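Local structure of LAE5 (Uncultured bacterium, 5JD3) at residues A[77-82]-A[100-105]; A[93-98]-A[143-148]; A[159-164]-A[208-213]. The protein probably hydrolyses carboxylic esters, as an esterase of the GDSL-like lipase/acylhydrolase family. All blocks are in the same frame, centred on the assembly; numbering follows the deposited sequence.

Interaction 1: A[77-82]-A[100-105]; sequences RLVNQG and FGLKPD
Leu102 reaches across to Val79 and Gln81 in a beta-alpha-beta crossover, in which strand 77-82 leads through helix 88-100 and a loop to strand 106-110. It illustrates how one branched side chain can tie such a loop to an edge strand without any hydrogen bond between the two. Followed outward, Leu102 CB stays well short of the strand, and CG is still 5.5 Å from Val79 CG1. Only the tip arrives. With chi2 at -176°, CD1 continues the chain away from CA and enters the angle between two strand residues, 4.1 Å from Val79 CG1 and 4.1 Å from Gln81 CG. Val79 offers a plain methyl; Gln81 offers the aliphatic part of a bent chain, whose amide carbon CD is also 4.2 Å from Leu102 CD1. The backbone of Leu102 has its own tie to the sheet, its O accepting from Lys29 NZ.

Val79 and Gln81 share one side of the strand, and Val79 makes backbone bonds to Leu30 and Ile32 of the adjacent parallel strand. Asn80, between them, sends its side chain the other way, where ND2 bonds to Thr38 O and His55 O. Its OD1 closes an Asx turn, receiving Gly82 N at 2.9 Å with an N-H...O angle of 154°.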
ATOM      1  N   ARG A  77       2.819 -16.730  -2.822  1.00 31.58           N
ATOM      2  CA  ARG A  77       2.417 -16.773  -1.422  1.00 31.10           C
ATOM      3  C   ARG A  77       2.314 -15.363  -0.844  1.00 32.63           C
ATOM      4  O   ARG A  77       3.325 -14.740  -0.527  1.00 35.27           O
ATOM      5  CB  ARG A  77       3.417 -17.614  -0.628  1.00 35.02           C
ATOM      6  CG  ARG A  77       3.072 -17.842   0.832  1.00 35.99           C
ATOM      7  CD  ARG A  77       4.160 -18.675   1.492  1.00 35.08           C
ATOM      8  NE  ARG A  77       3.995 -18.774   2.937  1.00 38.92           N
ATOM      9  CZ  ARG A  77       4.839 -19.410   3.742  1.00 41.26           C
ATOM     10  NH1 ARG A  77       5.914 -20.005   3.241  1.00 44.82           N
ATOM     11  NH2 ARG A  77       4.612 -19.449   5.047  1.00 40.30           N
ATOM     12  N   LEU A  78       1.090 -14.860  -0.712  1.00 28.59           N
ATOM     13  CA  LEU A  78       0.879 -13.487  -0.265  1.00 28.15           C
ATOM     14  C   LEU A  78       0.594 -13.390   1.231  1.00 25.60           C
ATOM     15  O   LEU A  78      -0.135 -14.208   1.792  1.00 23.69           O
ATOM     16  CB  LEU A  78      -0.262 -12.837  -1.051  1.00 31.40           C
ATOM     17  CG  LEU A  78       0.121 -12.128  -2.354  1.00 32.24           C
ATOM     18  CD1 LEU A  78       0.558 -13.122  -3.422  1.00 26.90           C
ATOM     19  CD2 LEU A  78      -1.027 -11.264  -2.855  1.00 30.86           C
ATOM     20  N   VAL A  79       1.179 -12.377   1.867  1.00 26.30           N
ATOM     21  CA  VAL A  79       1.003 -12.149   3.296  1.00 29.87           C
ATOM     22  C   VAL A  79       0.496 -10.735   3.568  1.00 30.60           C
ATOM     23  O   VAL A  79       1.076  -9.759   3.092  1.00 29.91           O
ATOM     24  CB  VAL A  79       2.319 -12.355   4.072  1.00 29.43           C
ATOM     25  CG1 VAL A  79       2.055 -12.359   5.571  1.00 25.34           C
ATOM     26  CG2 VAL A  79       3.000 -13.645   3.642  1.00 33.58           C
ATOM     27  N   ASN A  80      -0.584 -10.627   4.334  1.00 25.74           N
ATOM     28  CA  ASN A  80      -1.126  -9.325   4.704  1.00 27.84           C
ATOM     29  C   ASN A  80      -0.626  -8.891   6.079  1.00 31.59           C
ATOM     30  O   ASN A  80      -0.936  -9.520   7.090  1.00 33.89           O
ATOM     31  CB  ASN A  80      -2.658  -9.354   4.684  1.00 27.32           C
ATOM     32  CG  ASN A  80      -3.277  -7.967   4.802  1.00 25.34           C
ATOM     33  OD1 ASN A  80      -2.637  -7.016   5.252  1.00 23.06           O
ATOM     34  ND2 ASN A  80      -4.536  -7.851   4.398  1.00 23.59           N
ATOM     35  N   GLN A  81       0.144  -7.809   6.111  1.00 28.98           N
ATOM     36  CA  GLN A  81       0.651  -7.272   7.367  1.00 29.29           C
ATOM     37  C   GLN A  81       0.183  -5.837   7.582  1.00 28.27           C
ATOM     38  O   GLN A  81       0.912  -5.012   8.132  1.00 30.87           O
ATOM     39  CB  GLN A  81       2.179  -7.342   7.404  1.00 32.80           C
ATOM     40  CG  GLN A  81       2.724  -8.738   7.659  1.00 34.54           C
ATOM     41  CD  GLN A  81       2.361  -9.259   9.037  1.00 37.23           C
ATOM     42  OE1 GLN A  81       2.685  -8.642  10.051  1.00 35.86           O
ATOM     43  NE2 GLN A  81       1.679 -10.397   9.079  1.00 39.53           N
ATOM     44  N   GLY A  82      -1.039  -5.547   7.148  1.00 25.77           N
ATOM     45  CA  GLY A  82      -1.608  -4.222   7.303  1.00 24.22           C
ATOM     46  C   GLY A  82      -2.220  -4.000   8.674  1.00 27.10           C
ATOM     47  O   GLY A  82      -2.984  -4.831   9.166  1.00 27.87           O
ATOM     48  N   PHE A 100      11.027  -8.486   8.269  1.00 32.60           N
ATOM     49  CA  PHE A 100      12.253  -9.279   8.249  1.00 37.48           C
ATOM     50  C   PHE A 100      12.053 -10.663   8.858  1.00 39.78           C
ATOM     51  O   PHE A 100      12.624 -11.647   8.386  1.00 42.72           O
ATOM     52  CB  PHE A 100      13.375  -8.548   8.988  1.00 41.87           C
ATOM     53  CG  PHE A 100      13.890  -7.337   8.264  1.00 45.69           C
ATOM     54  CD1 PHE A 100      13.751  -7.222   6.891  1.00 47.46           C
ATOM     55  CD2 PHE A 100      14.521  -6.316   8.957  1.00 47.14           C
ATOM     56  CE1 PHE A 100      14.226  -6.109   6.223  1.00 46.77           C
ATOM     57  CE2 PHE A 100      14.999  -5.202   8.296  1.00 46.39           C
ATOM     58  CZ  PHE A 100      14.852  -5.098   6.926  1.00 45.96           C
ATOM     59  N   GLY A 101      11.233 -10.735   9.902  1.00 39.38           N
ATOM     60  CA  GLY A 101      11.000 -11.981  10.608  1.00 40.65           C
ATOM     61  C   GLY A 101      10.188 -12.998   9.827  1.00 44.40           C
ATOM     62  O   GLY A 101       9.949 -14.107  10.304  1.00 49.14           O
ATOM     63  N   LEU A 102       9.761 -12.623   8.625  1.00 41.97           N
ATOM     64  CA  LEU A 102       8.976 -13.519   7.785  1.00 41.28           C
ATOM     65  C   LEU A 102       9.781 -13.997   6.581  1.00 42.09           C
ATOM     66  O   LEU A 102       9.319 -14.843   5.816  1.00 40.32           O
ATOM     67  CB  LEU A 102       7.691 -12.831   7.324  1.00 40.28           C
ATOM     68  CG  LEU A 102       6.746 -12.403   8.449  1.00 41.94           C
ATOM     69  CD1 LEU A 102       5.454 -11.830   7.886  1.00 40.93           C
ATOM     70  CD2 LEU A 102       6.459 -13.572   9.379  1.00 44.35           C
ATOM     71  N   LYS A 103      10.983 -13.480   6.394  1.00 45.46           N
ATOM     72  CA  LYS A 103      11.845 -13.864   5.277  1.00 45.57           C
ATOM     73  C   LYS A 103      11.213 -13.769   3.911  1.00 43.10           C
ATOM     74  O   LYS A 103      11.117 -14.738   3.209  1.00 47.20           O
ATOM     75  CB  LYS A 103      12.448 -15.246   5.493  1.00 49.69           C
ATOM     76  CG  LYS A 103      13.286 -15.408   6.732  1.00 56.68           C
ATOM     77  CD  LYS A 103      12.919 -16.692   7.447  1.00 65.71           C
ATOM     78  CE  LYS A 103      13.722 -16.959   8.717  1.00 72.65           C
ATOM     79  NZ  LYS A 103      14.128 -15.772   9.531  1.00 73.52           N
ATOM     80  N   PRO A 104      10.755 -12.604   3.525  1.00 38.19           N
ATOM     81  CA  PRO A 104      10.017 -12.508   2.264  1.00 37.92           C
ATOM     82  C   PRO A 104      10.931 -12.412   1.048  1.00 37.60           C
ATOM     83  O   PRO A 104      12.085 -12.001   1.171  1.00 38.74           O
ATOM     84  CB  PRO A 104       9.216 -11.220   2.440  1.00 34.64           C
ATOM     85  CG  PRO A 104      10.109 -10.364   3.274  1.00 31.01           C
ATOM     86  CD  PRO A 104      10.876 -11.292   4.186  1.00 35.75           C
ATOM     87  N   ASP A 105      10.410 -12.795  -0.113  1.00 36.83           N
ATOM     88  CA  ASP A 105      11.133 -12.637  -1.367  1.00 37.24           C
ATOM     89  C   ASP A 105      10.844 -11.258  -1.945  1.00 35.51           C
ATOM     90  O   ASP A 105      11.692 -10.651  -2.597  1.00 30.64           O
ATOM     91  CB  ASP A 105      10.736 -13.731  -2.360  1.00 39.96           C
ATOM     92  CG  ASP A 105      11.071 -15.120  -1.857  1.00 44.01           C
ATOM     93  OD1 ASP A 105      12.248 -15.364  -1.518  1.00 45.91           O
ATOM     94  OD2 ASP A 105      10.155 -15.967  -1.792  1.00 44.20           O
TER

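Interaction 2: A[93-98]-A[143-148]; sequences ARWQND and VARTAP
Trp95 meets Thr146 in a helix-to-helix contact, indole edge against hydroxyl, between helix 88-100 and helix 132-146. Both helices lie over the same face of the parallel sheet in this alpha/beta/alpha fold of the GDSL family, and the contact is a worked example of how a large aromatic bridges neighbouring helices that stand apart: the nearest CA atoms, those of Trp95 and Thr146, are 9.6 Å from each other. The indole spans that distance because CG lies anti to the backbone N (chi1 -164°), which swings the ring out toward the second helix.

Thr146 OG1 sits near the ring plane, 2.9 Å from Trp95 NE1. The N-H is poorly aimed, at 127°, and the bond is weak; the same oxygen lies only 3.2 Å from Trp95 CZ2, so it faces the NE1-CZ2 side of the indole rather than the N-H alone. The stronger partner of Thr146 OG1 is Leu142 O, one helical turn back, to which the hydroxyl donates. Beneath the pair, Met153 of the sheet touches both residues. The guanidinium of Arg145 approaches obliquely, NH2 4.4 Å from Trp95 CD1, while its NH1 is paired with Glu141. Replacing Trp95 by an alanine would probably open a gap between the two helices above Met153 and leave Thr146 OG1 without its weak indole donor.

One residue before Trp95, Arg94 turns to Asp98, whose OD2 uses its anti lone pair to take NH1 at 2.6 Å, nearly in the guanidinium plane.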
ATOM      1  N   ALA A  93       8.485   0.582  13.809  1.00 34.70           N
ATOM      2  CA  ALA A  93       8.543  -0.008  15.142  1.00 32.44           C
ATOM      3  C   ALA A  93       8.332  -1.520  15.116  1.00 34.23           C
ATOM      4  O   ALA A  93       8.807  -2.234  15.998  1.00 35.24           O
ATOM      5  CB  ALA A  93       7.514   0.649  16.050  1.00 31.46           C
ATOM      6  N   ARG A  94       7.623  -2.006  14.102  1.00 34.35           N
ATOM      7  CA  ARG A  94       7.297  -3.426  14.020  1.00 33.73           C
ATOM      8  C   ARG A  94       7.900  -4.088  12.787  1.00 33.11           C
ATOM      9  O   ARG A  94       7.576  -5.233  12.470  1.00 34.61           O
ATOM     10  CB  ARG A  94       5.779  -3.623  14.021  1.00 32.49           C
ATOM     11  CG  ARG A  94       5.069  -3.053  12.799  1.00 30.39           C
ATOM     12  CD  ARG A  94       3.560  -3.194  12.937  1.00 31.17           C
ATOM     13  NE  ARG A  94       2.838  -2.667  11.781  1.00 33.00           N
ATOM     14  CZ  ARG A  94       2.520  -3.382  10.707  1.00 34.44           C
ATOM     15  NH1 ARG A  94       2.862  -4.661  10.630  1.00 36.60           N
ATOM     16  NH2 ARG A  94       1.857  -2.817   9.706  1.00 33.84           N
ATOM     17  N   TRP A  95       8.783  -3.370  12.101  1.00 30.35           N
ATOM     18  CA  TRP A  95       9.368  -3.849  10.854  1.00 30.90           C
ATOM     19  C   TRP A  95      10.154  -5.145  11.044  1.00 36.05           C
ATOM     20  O   TRP A  95      10.108  -6.036  10.197  1.00 38.18           O
ATOM     21  CB  TRP A  95      10.275  -2.777  10.247  1.00 29.98           C
ATOM     22  CG  TRP A  95      10.621  -3.023   8.810  1.00 32.45           C
ATOM     23  CD1 TRP A  95      11.731  -3.654   8.327  1.00 35.09           C
ATOM     24  CD2 TRP A  95       9.850  -2.639   7.664  1.00 29.34           C
ATOM     25  NE1 TRP A  95      11.699  -3.687   6.954  1.00 32.82           N
ATOM     26  CE2 TRP A  95      10.555  -3.070   6.522  1.00 31.61           C
ATOM     27  CE3 TRP A  95       8.632  -1.972   7.495  1.00 26.01           C
ATOM     28  CZ2 TRP A  95      10.081  -2.857   5.229  1.00 29.59           C
ATOM     29  CZ3 TRP A  95       8.165  -1.761   6.209  1.00 26.59           C
ATOM     30  CH2 TRP A  95       8.887  -2.202   5.094  1.00 24.72           C
ATOM     31  N   GLN A  96      10.870  -5.244  12.160  1.00 36.06           N
ATOM     32  CA  GLN A  96      11.696  -6.414  12.438  1.00 41.58           C
ATOM     33  C   GLN A  96      10.875  -7.698  12.526  1.00 44.48           C
ATOM     34  O   GLN A  96      11.242  -8.719  11.943  1.00 47.75           O
ATOM     35  CB  GLN A  96      12.484  -6.214  13.734  1.00 43.91           C
ATOM     36  CG  GLN A  96      13.217  -7.459  14.211  1.00 52.27           C
ATOM     37  CD  GLN A  96      14.133  -8.043  13.151  1.00 58.28           C
ATOM     38  OE1 GLN A  96      14.825  -7.313  12.439  1.00 62.15           O
ATOM     39  NE2 GLN A  96      14.137  -9.367  13.038  1.00 58.06           N
ATOM     40  N   ASN A  97       9.762  -7.644  13.251  1.00 42.22           N
ATOM     41  CA  ASN A  97       8.937  -8.829  13.460  1.00 43.94           C
ATOM     42  C   ASN A  97       7.950  -9.092  12.327  1.00 42.17           C
ATOM     43  O   ASN A  97       7.627 -10.245  12.035  1.00 44.54           O
ATOM     44  CB  ASN A  97       8.172  -8.714  14.781  1.00 49.12           C
ATOM     45  CG  ASN A  97       9.090  -8.714  15.989  1.00 53.72           C
ATOM     46  OD1 ASN A  97      10.264  -9.073  15.892  1.00 55.02           O
ATOM     47  ND2 ASN A  97       8.555  -8.318  17.138  1.00 52.28           N
ATOM     48  N   ASP A  98       7.472  -8.031  11.685  1.00 40.01           N
ATOM     49  CA  ASP A  98       6.407  -8.169  10.694  1.00 41.28           C
ATOM     50  C   ASP A  98       6.902  -8.197   9.248  1.00 41.17           C
ATOM     51  O   ASP A  98       6.135  -8.510   8.338  1.00 40.82           O
ATOM     52  CB  ASP A  98       5.383  -7.045  10.863  1.00 40.65           C
ATOM     53  CG  ASP A  98       4.567  -7.187  12.134  1.00 42.45           C
ATOM     54  OD1 ASP A  98       4.770  -8.180  12.864  1.00 45.44           O
ATOM     55  OD2 ASP A  98       3.714  -6.315  12.395  1.00 40.77           O
ATOM     56  N   VAL A 143      13.330   1.198   3.436  1.00 30.34           N
ATOM     57  CA  VAL A 143      13.656   0.669   2.119  1.00 30.71           C
ATOM     58  C   VAL A 143      15.135   0.308   2.020  1.00 31.79           C
ATOM     59  O   VAL A 143      15.489  -0.749   1.494  1.00 34.83           O
ATOM     60  CB  VAL A 143      13.294   1.677   1.010  1.00 32.16           C
ATOM     61  CG1 VAL A 143      13.944   1.287  -0.303  1.00 31.46           C
ATOM     62  CG2 VAL A 143      11.781   1.779   0.860  1.00 28.63           C
ATOM     63  N   ALA A 144      15.991   1.180   2.544  1.00 33.71           N
ATOM     64  CA  ALA A 144      17.436   0.967   2.503  1.00 38.29           C
ATOM     65  C   ALA A 144      17.847  -0.322   3.210  1.00 43.59           C
ATOM     66  O   ALA A 144      18.796  -0.989   2.796  1.00 45.21           O
ATOM     67  CB  ALA A 144      18.161   2.156   3.116  1.00 35.78           C
ATOM     68  N   ARG A 145      17.128  -0.672   4.273  1.00 45.19           N
ATOM     69  CA  ARG A 145      17.424  -1.885   5.027  1.00 46.06           C
ATOM     70  C   ARG A 145      16.797  -3.126   4.396  1.00 44.72           C
ATOM     71  O   ARG A 145      17.243  -4.246   4.641  1.00 44.09           O
ATOM     72  CB  ARG A 145      16.937  -1.755   6.473  1.00 53.00           C
ATOM     73  CG  ARG A 145      17.738  -0.795   7.334  1.00 62.44           C
ATOM     74  CD  ARG A 145      17.975  -1.384   8.719  1.00 70.55           C
ATOM     75  NE  ARG A 145      16.745  -1.894   9.320  1.00 73.72           N
ATOM     76  CZ  ARG A 145      16.019  -1.235  10.218  1.00 77.33           C
ATOM     77  NH1 ARG A 145      16.401  -0.033  10.629  1.00 79.94           N
ATOM     78  NH2 ARG A 145      14.914  -1.779  10.708  1.00 77.56           N
ATOM     79  N   THR A 146      15.764  -2.922   3.584  1.00 44.04           N
ATOM     80  CA  THR A 146      14.980  -4.032   3.051  1.00 42.67           C
ATOM     81  C   THR A 146      15.348  -4.373   1.606  1.00 47.38           C
ATOM     82  O   THR A 146      15.271  -5.530   1.195  1.00 47.83           O
ATOM     83  CB  THR A 146      13.469  -3.724   3.129  1.00 40.31           C
ATOM     84  OG1 THR A 146      13.127  -3.345   4.467  1.00 43.52           O
ATOM     85  CG2 THR A 146      12.644  -4.937   2.729  1.00 38.82           C
ATOM     86  N   ALA A 147      15.752  -3.365   0.841  1.00 50.72           N
ATOM     87  CA  ALA A 147      16.085  -3.550  -0.572  1.00 52.91           C
ATOM     88  C   ALA A 147      17.126  -4.651  -0.852  1.00 55.04           C
ATOM     89  O   ALA A 147      16.943  -5.436  -1.782  1.00 55.99           O
ATOM     90  CB  ALA A 147      16.557  -2.225  -1.173  1.00 56.20           C
ATOM     91  N   PRO A 148      18.217  -4.720  -0.063  1.00 59.40           N
ATOM     92  CA  PRO A 148      19.191  -5.766  -0.407  1.00 61.52           C
ATOM     93  C   PRO A 148      18.746  -7.179  -0.031  1.00 63.17           C
ATOM     94  O   PRO A 148      19.223  -8.139  -0.636  1.00 68.81           O
ATOM     95  CB  PRO A 148      20.434  -5.371   0.404  1.00 65.48           C
ATOM     96  CG  PRO A 148      20.208  -3.953   0.817  1.00 65.78           C
ATOM     97  CD  PRO A 148      18.737  -3.832   0.991  1.00 61.93           C
TER

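Interaction 3: A[159-164]-A[208-213]; sequences YFIEPN and AQLAWD
An extended chi2 (-179°) carries Ile161 CD1 out to Ala211, while chi1 (-49°) sets CG2 anti to the backbone N and directs it toward Leu210. The two ends of one branched side chain thus serve two consecutive residues: CD1 lies 3.8 Å from Ala211 CB, and CG2 is a looser 4.5 Å from Leu210 CD1. Leu210 in turn rests on Phe198 and Tyr201 of helix 194-201, so the isoleucine packs against a patch already backed by a helix. Its own backbone is tightly turned. Ile161 is the centre of an inverse gamma turn, in which Glu162 N bonds to Phe160 O at 2.6 Å, and from this turn the side chain points to the facing loop.

Here two loops without regular secondary structure are joined, one following strand 152-156 and the other preceding helix 219-232, and the case shows how apolar packing can accompany a probable active-site loop. The second loop carries the Asp-x-x-His sequence familiar from GDSL hydrolases: Asp213 OD2 bonds to His216 ND1, and with Ser36 these residues have charge-relay geometry consistent with a catalytic triad. Asp213 OD1 is held by Ile215 N, so both carboxylate oxygens have partners just along the chain.

Asp213 meets the first loop through its backbone, with O 4.3 Å from Phe160 CE1, approached obliquely to the ring. That ring otherwise lies among Met169, Arg170 and Met173 of helix 168-187. Polar ties reinforce the join through Arg214, the next residue after Asp213, which bonds to the Ile161 backbone and pairs its NH1 with Glu162 OE1. The other oxygen, Glu162 OE2, takes Asn164 N at 3.2 Å.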
ATOM      1  N   TYR A 159      -2.901   7.757  -1.250  1.00 24.14           N
ATOM      2  CA  TYR A 159      -3.856   8.424  -2.118  1.00 27.41           C
ATOM      3  C   TYR A 159      -4.910   9.192  -1.340  1.00 28.53           C
ATOM      4  O   TYR A 159      -5.094   8.994  -0.139  1.00 24.19           O
ATOM      5  CB  TYR A 159      -4.541   7.408  -3.040  1.00 26.81           C
ATOM      6  CG  TYR A 159      -5.455   6.446  -2.315  1.00 25.64           C
ATOM      7  CD1 TYR A 159      -6.798   6.747  -2.113  1.00 23.25           C
ATOM      8  CD2 TYR A 159      -4.979   5.238  -1.831  1.00 21.47           C
ATOM      9  CE1 TYR A 159      -7.633   5.874  -1.446  1.00 23.20           C
ATOM     10  CE2 TYR A 159      -5.812   4.360  -1.168  1.00 26.15           C
ATOM     11  CZ  TYR A 159      -7.134   4.681  -0.976  1.00 24.54           C
ATOM     12  OH  TYR A 159      -7.958   3.802  -0.314  1.00 29.89           O
ATOM     13  N   PHE A 160      -5.598  10.074  -2.053  1.00 26.81           N
ATOM     14  CA  PHE A 160      -6.776  10.749  -1.541  1.00 24.77           C
ATOM     15  C   PHE A 160      -7.797  10.770  -2.669  1.00 25.60           C
ATOM     16  O   PHE A 160      -7.536  11.323  -3.735  1.00 24.96           O
ATOM     17  CB  PHE A 160      -6.438  12.162  -1.064  1.00 24.06           C
ATOM     18  CG  PHE A 160      -7.543  12.828  -0.293  1.00 24.13           C
ATOM     19  CD1 PHE A 160      -8.292  12.114   0.629  1.00 25.56           C
ATOM     20  CD2 PHE A 160      -7.819  14.172  -0.475  1.00 25.48           C
ATOM     21  CE1 PHE A 160      -9.305  12.725   1.343  1.00 22.66           C
ATOM     22  CE2 PHE A 160      -8.831  14.791   0.237  1.00 26.23           C
ATOM     23  CZ  PHE A 160      -9.574  14.065   1.148  1.00 23.92           C
ATOM     24  N   ILE A 161      -8.948  10.141  -2.451  1.00 26.93           N
ATOM     25  CA  ILE A 161      -9.959  10.061  -3.498  1.00 24.23           C
ATOM     26  C   ILE A 161     -10.646  11.416  -3.645  1.00 30.31           C
ATOM     27  O   ILE A 161     -11.801  11.598  -3.258  1.00 31.39           O
ATOM     28  CB  ILE A 161     -10.993   8.955  -3.212  1.00 26.05           C
ATOM     29  CG1 ILE A 161     -10.278   7.652  -2.854  1.00 25.25           C
ATOM     30  CG2 ILE A 161     -11.889   8.728  -4.421  1.00 27.32           C
ATOM     31  CD1 ILE A 161     -11.211   6.494  -2.577  1.00 26.95           C
ATOM     32  N   GLU A 162      -9.907  12.369  -4.204  1.00 29.32           N
ATOM     33  CA  GLU A 162     -10.390  13.729  -4.392  1.00 28.94           C
ATOM     34  C   GLU A 162      -9.735  14.348  -5.621  1.00 28.71           C
ATOM     35  O   GLU A 162      -8.524  14.570  -5.636  1.00 27.66           O
ATOM     36  CB  GLU A 162     -10.106  14.579  -3.152  1.00 26.27           C
ATOM     37  CG  GLU A 162     -10.502  16.038  -3.296  1.00 34.50           C
ATOM     38  CD  GLU A 162     -11.973  16.211  -3.618  1.00 38.51           C
ATOM     39  OE1 GLU A 162     -12.812  15.644  -2.889  1.00 36.14           O
ATOM     40  OE2 GLU A 162     -12.290  16.911  -4.603  1.00 41.66           O
ATOM     41  N   PRO A 163     -10.534  14.620  -6.662  1.00 32.01           N
ATOM     42  CA  PRO A 163     -10.021  15.169  -7.923  1.00 33.88           C
ATOM     43  C   PRO A 163      -9.531  16.613  -7.805  1.00 30.55           C
ATOM     44  O   PRO A 163      -8.695  17.031  -8.605  1.00 35.67           O
ATOM     45  CB  PRO A 163     -11.230  15.081  -8.861  1.00 30.12           C
ATOM     46  CG  PRO A 163     -12.412  15.081  -7.958  1.00 29.98           C
ATOM     47  CD  PRO A 163     -11.981  14.349  -6.724  1.00 31.70           C
ATOM     48  N   ASN A 164     -10.041  17.361  -6.831  1.00 28.23           N
ATOM     49  CA  ASN A 164      -9.610  18.741  -6.634  1.00 30.42           C
ATOM     50  C   ASN A 164      -8.146  18.806  -6.212  1.00 29.65           C
ATOM     51  O   ASN A 164      -7.805  18.487  -5.073  1.00 29.20           O
ATOM     52  CB  ASN A 164     -10.486  19.442  -5.593  1.00 29.65           C
ATOM     53  CG  ASN A 164     -10.134  20.907  -5.432  1.00 34.87           C
ATOM     54  OD1 ASN A 164      -9.587  21.526  -6.342  1.00 36.69           O
ATOM     55  ND2 ASN A 164     -10.444  21.468  -4.268  1.00 37.35           N
ATOM     56  N   ALA A 208     -17.876   9.954  -4.059  1.00 29.11           N
ATOM     57  CA  ALA A 208     -18.921   9.342  -3.243  1.00 25.58           C
ATOM     58  C   ALA A 208     -19.293   7.951  -3.749  1.00 28.37           C
ATOM     59  O   ALA A 208     -19.721   7.093  -2.976  1.00 27.46           O
ATOM     60  CB  ALA A 208     -20.152  10.236  -3.208  1.00 23.29           C
ATOM     61  N   GLN A 209     -19.126   7.731  -5.050  1.00 30.23           N
ATOM     62  CA  GLN A 209     -19.428   6.441  -5.657  1.00 30.76           C
ATOM     63  C   GLN A 209     -18.449   5.372  -5.172  1.00 26.94           C
ATOM     64  O   GLN A 209     -18.759   4.179  -5.188  1.00 25.54           O
ATOM     65  CB  GLN A 209     -19.397   6.554  -7.185  1.00 31.47           C
ATOM     66  CG  GLN A 209     -19.948   5.344  -7.926  1.00 32.02           C
ATOM     67  CD  GLN A 209     -18.881   4.319  -8.256  1.00 33.66           C
ATOM     68  OE1 GLN A 209     -17.689   4.561  -8.062  1.00 31.95           O
ATOM     69  NE2 GLN A 209     -19.305   3.164  -8.752  1.00 39.58           N
ATOM     70  N   LEU A 210     -17.271   5.806  -4.732  1.00 27.79           N
ATOM     71  CA  LEU A 210     -16.250   4.890  -4.231  1.00 29.44           C
ATOM     72  C   LEU A 210     -16.148   4.899  -2.710  1.00 29.19           C
ATOM     73  O   LEU A 210     -16.174   3.846  -2.074  1.00 29.53           O
ATOM     74  CB  LEU A 210     -14.882   5.230  -4.826  1.00 29.43           C
ATOM     75  CG  LEU A 210     -14.593   4.772  -6.253  1.00 28.53           C
ATOM     76  CD1 LEU A 210     -13.133   5.020  -6.591  1.00 30.41           C
ATOM     77  CD2 LEU A 210     -14.947   3.304  -6.435  1.00 27.07           C
ATOM     78  N   ALA A 211     -16.021   6.089  -2.132  1.00 30.67           N
ATOM     79  CA  ALA A 211     -15.788   6.213  -0.699  1.00 29.15           C
ATOM     80  C   ALA A 211     -16.371   7.500  -0.131  1.00 28.53           C
ATOM     81  O   ALA A 211     -16.044   8.596  -0.589  1.00 26.25           O
ATOM     82  CB  ALA A 211     -14.299   6.141  -0.404  1.00 24.37           C
ATOM     83  N   TRP A 212     -17.231   7.360   0.873  1.00 29.17           N
ATOM     84  CA  TRP A 212     -17.814   8.511   1.552  1.00 26.23           C
ATOM     85  C   TRP A 212     -16.738   9.394   2.177  1.00 23.75           C
ATOM     86  O   TRP A 212     -16.830  10.620   2.129  1.00 26.44           O
ATOM     87  CB  TRP A 212     -18.808   8.059   2.626  1.00 27.19           C
ATOM     88  CG  TRP A 212     -20.188   7.771   2.105  1.00 27.64           C
ATOM     89  CD1 TRP A 212     -20.586   7.748   0.799  1.00 28.57           C
ATOM     90  CD2 TRP A 212     -21.354   7.476   2.885  1.00 30.07           C
ATOM     91  NE1 TRP A 212     -21.926   7.452   0.718  1.00 29.63           N
ATOM     92  CE2 TRP A 212     -22.420   7.280   1.984  1.00 30.08           C
ATOM     93  CE3 TRP A 212     -21.599   7.356   4.257  1.00 26.80           C
ATOM     94  CZ2 TRP A 212     -23.712   6.972   2.411  1.00 25.83           C
ATOM     95  CZ3 TRP A 212     -22.881   7.049   4.679  1.00 28.43           C
ATOM     96  CH2 TRP A 212     -23.921   6.861   3.758  1.00 28.38           C
ATOM     97  N   ASP A 213     -15.714   8.771   2.754  1.00 26.35           N
ATOM     98  CA  ASP A 213     -14.640   9.521   3.401  1.00 25.71           C
ATOM     99  C   ASP A 213     -13.433   9.713   2.486  1.00 25.18           C
ATOM    100  O   ASP A 213     -12.380  10.173   2.930  1.00 24.27           O
ATOM    101  CB  ASP A 213     -14.209   8.833   4.704  1.00 27.71           C
ATOM    102  CG  ASP A 213     -13.722   7.403   4.496  1.00 23.03           C
ATOM    103  OD1 ASP A 213     -13.379   7.023   3.357  1.00 23.71           O
ATOM    104  OD2 ASP A 213     -13.673   6.651   5.492  1.00 24.09           O
TER

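Interactions 1 and 2 are neighbours, their centres 11 Å apart, and their segments alternate along the chain: strand 77-82, helix 88-100, the loop at 100-105, then helix 132-146. Helix 88-100 ties them together, with Arg94 NH2 bonded to Gln81 O and the Phe100 ring edge-to-face with Trp95. Interaction 3 comes later in the sequence and lies on the opposite side of the chain's centre, its centre 29 Å from that of interaction 1 and 31 Å from that of interaction 2. Within one fold, the first two pack the crossover after strand 77-82 against that strand and the neighbouring helix on the same sheet face, whereas the third joins loops beside the probable catalytic site.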